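Local atomic coordinates of carboxypeptidase A (PDB entry 1JQG), a protein that probably acts as a zinc-dependent carboxypeptidase of the M14 family, removing residues from the C-terminal end of peptides. Residues A[164-169]-A[210-215]. Residues are numbered along the deposited sequence; the frame is centred on the assembly and turned at random.
Sequences TNFQDA and NIDWII
The Phe166 ring lies with one face over the side chain of Asp212: the two side chains slide past each other in opposite directions, ring and carboxylate planes stacked 14° apart. Asp212 CB sits 4.0 Å from the ring centroid, a CH-pi contact over the face, while Asp212 OD2 stands 3.8 Å above the ring plane, displaced toward the rim on the CG side. At the ring's edge, in its plane, Trp213 O comes 3.4 Å from Phe166 CZ. Ile214 CG1 reaches the same CZ obliquely, and the ring of His295 meets that of Phe166 with the planes at about 75°. Asp212 CG is anti to its own carbonyl carbon (chi1 -79°), beside the backbone N, which puts Asp212 OD2 3.5 Å from Phe166 CA. Asp212 OD2 accepts from a water at 2.7 Å; that water also donates to Asp168 O and accepts from Thr164 OG1. Arg298 makes a salt bridge to OD2, and Ser162 OG is hydrogen-bonded to Asp212 OD1, so the acid is probably held as a carboxylate. A leucine in place of Phe166 would probably lose the flat cover over this carboxylate and the edge contact with Trp213 O. Thr164 to Gln167 form a type I' turn, closed by Gln167 N to Thr164 O at 2.9 Å. This turn belongs to the connection between strands 155-161 and 173-178, folded against strand 212-216, which lies between them in the mixed eight-stranded sheet of the M14 carboxypeptidase alpha/beta fold.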
loop_
_atom_site.group_PDB
_atom_site.type_symbol
_atom_site.label_atom_id
_atom_site.label_comp_id
_atom_site.label_asym_id
_atom_site.label_seq_id
_atom_site.Cartn_x
_atom_site.Cartn_y
_atom_site.Cartn_z
ATOM N N THR A 164 24.478 -3.627 -14.394
ATOM C CA THR A 164 25.035 -4.902 -14.851
ATOM C C THR A 164 23.981 -5.814 -15.459
ATOM O O THR A 164 24.135 -7.026 -15.620
ATOM C CB THR A 164 25.702 -5.657 -13.684
ATOM O OG1 THR A 164 24.736 -5.668 -12.611
ATOM C CG2 THR A 164 26.990 -4.947 -13.314
ATOM N N ASN A 165 22.833 -5.258 -15.804
ATOM C CA ASN A 165 21.725 -5.992 -16.379
ATOM C C ASN A 165 21.363 -7.276 -15.652
ATOM O O ASN A 165 21.132 -8.350 -16.244
ATOM C CB ASN A 165 22.072 -6.263 -17.848
ATOM C CG ASN A 165 20.894 -6.810 -18.640
ATOM O OD1 ASN A 165 19.777 -6.274 -18.579
ATOM N ND2 ASN A 165 21.149 -7.906 -19.360
ATOM N N PHE A 166 21.308 -7.237 -14.316
ATOM C CA PHE A 166 21.017 -8.400 -13.497
ATOM C C PHE A 166 21.905 -9.611 -13.748
ATOM O O PHE A 166 21.482 -10.743 -13.448
ATOM C CB PHE A 166 19.525 -8.762 -13.668
ATOM C CG PHE A 166 18.610 -7.982 -12.758
ATOM C CD1 PHE A 166 18.530 -6.597 -12.863
ATOM C CD2 PHE A 166 17.829 -8.593 -11.800
ATOM C CE1 PHE A 166 17.699 -5.863 -12.035
ATOM C CE2 PHE A 166 17.003 -7.857 -10.968
ATOM C CZ PHE A 166 16.922 -6.485 -11.081
ATOM N N GLN A 167 23.118 -9.395 -14.254
ATOM C CA GLN A 167 24.052 -10.422 -14.636
ATOM C C GLN A 167 25.005 -10.788 -13.510
ATOM O O GLN A 167 25.371 -11.942 -13.376
ATOM C CB GLN A 167 24.856 -9.953 -15.855
ATOM C CG GLN A 167 24.025 -9.679 -17.093
ATOM C CD GLN A 167 23.292 -10.886 -17.645
ATOM O OE1 GLN A 167 22.332 -11.337 -17.021
ATOM N NE2 GLN A 167 23.817 -11.307 -18.801
ATOM N N ASP A 168 25.424 -9.815 -12.726
ATOM C CA ASP A 168 26.349 -10.025 -11.626
ATOM C C ASP A 168 25.526 -10.444 -10.408
ATOM O O ASP A 168 24.964 -9.586 -9.713
ATOM C CB ASP A 168 27.174 -8.778 -11.356
ATOM C CG ASP A 168 28.245 -8.950 -10.308
ATOM O OD1 ASP A 168 28.574 -7.961 -9.609
ATOM O OD2 ASP A 168 28.765 -10.071 -10.165
ATOM N N ALA A 169 25.531 -11.743 -10.105
ATOM C CA ALA A 169 24.776 -12.303 -9.015
ATOM C C ALA A 169 25.310 -11.971 -7.636
ATOM O O ALA A 169 24.639 -12.138 -6.623
ATOM C CB ALA A 169 24.670 -13.813 -9.214
ATOM N N ASN A 210 25.886 -0.713 -6.851
ATOM C CA ASN A 210 26.003 -1.895 -5.990
ATOM C C ASN A 210 24.711 -2.664 -5.747
ATOM O O ASN A 210 24.668 -3.607 -4.977
ATOM C CB ASN A 210 26.661 -1.482 -4.676
ATOM C CG ASN A 210 28.085 -0.981 -4.896
ATOM O OD1 ASN A 210 28.881 -1.638 -5.590
ATOM N ND2 ASN A 210 28.372 0.168 -4.282
ATOM N N ILE A 211 23.567 -2.171 -6.194
ATOM C CA ILE A 211 22.271 -2.750 -5.964
ATOM C C ILE A 211 21.434 -2.898 -7.239
ATOM O O ILE A 211 21.360 -1.968 -8.049
ATOM C CB ILE A 211 21.480 -1.940 -4.905
ATOM C CG1 ILE A 211 22.275 -1.803 -3.589
ATOM C CG2 ILE A 211 20.149 -2.633 -4.586
ATOM C CD1 ILE A 211 21.698 -0.865 -2.554
ATOM N N ASP A 212 20.810 -4.051 -7.391
ATOM C CA ASP A 212 19.821 -4.289 -8.451
ATOM C C ASP A 212 18.379 -4.074 -7.978
ATOM O O ASP A 212 18.067 -4.445 -6.841
ATOM C CB ASP A 212 19.938 -5.732 -8.927
ATOM C CG ASP A 212 21.075 -5.963 -9.875
ATOM O OD1 ASP A 212 21.742 -5.009 -10.288
ATOM O OD2 ASP A 212 21.364 -7.135 -10.237
ATOM N N TRP A 213 17.588 -3.315 -8.716
ATOM C CA TRP A 213 16.256 -2.927 -8.244
ATOM C C TRP A 213 15.131 -3.450 -9.143
ATOM O O TRP A 213 15.217 -3.611 -10.362
ATOM C CB TRP A 213 16.112 -1.422 -8.102
ATOM C CG TRP A 213 17.185 -0.743 -7.325
ATOM C CD1 TRP A 213 18.493 -0.531 -7.696
ATOM C CD2 TRP A 213 17.048 -0.130 -6.043
ATOM N NE1 TRP A 213 19.170 0.156 -6.719
ATOM C CE2 TRP A 213 18.301 0.419 -5.697
ATOM C CE3 TRP A 213 15.987 0.038 -5.151
ATOM C CZ2 TRP A 213 18.517 1.099 -4.488
ATOM C CZ3 TRP A 213 16.191 0.684 -3.972
ATOM C CH2 TRP A 213 17.449 1.207 -3.633
ATOM N N ILE A 214 14.010 -3.782 -8.480
ATOM C CA ILE A 214 12.798 -4.221 -9.119
ATOM C C ILE A 214 11.734 -3.283 -8.577
ATOM O O ILE A 214 11.480 -3.234 -7.369
ATOM C CB ILE A 214 12.458 -5.685 -8.813
ATOM C CG1 ILE A 214 13.449 -6.638 -9.506
ATOM C CG2 ILE A 214 11.026 -6.030 -9.268
ATOM C CD1 ILE A 214 13.289 -8.111 -9.189
ATOM N N ILE A 215 11.050 -2.552 -9.465
ATOM C CA ILE A 215 10.001 -1.635 -9.049
ATOM C C ILE A 215 8.723 -1.891 -9.808
ATOM O O ILE A 215 8.710 -1.784 -11.035
ATOM C CB ILE A 215 10.458 -0.174 -9.218
ATOM C CG1 ILE A 215 11.755 0.075 -8.418
ATOM C CG2 ILE A 215 9.356 0.787 -8.759
ATOM C CD1 ILE A 215 12.266 1.496 -8.431
HETATM O O HOH W 1 23.699 -7.617 -11.435
#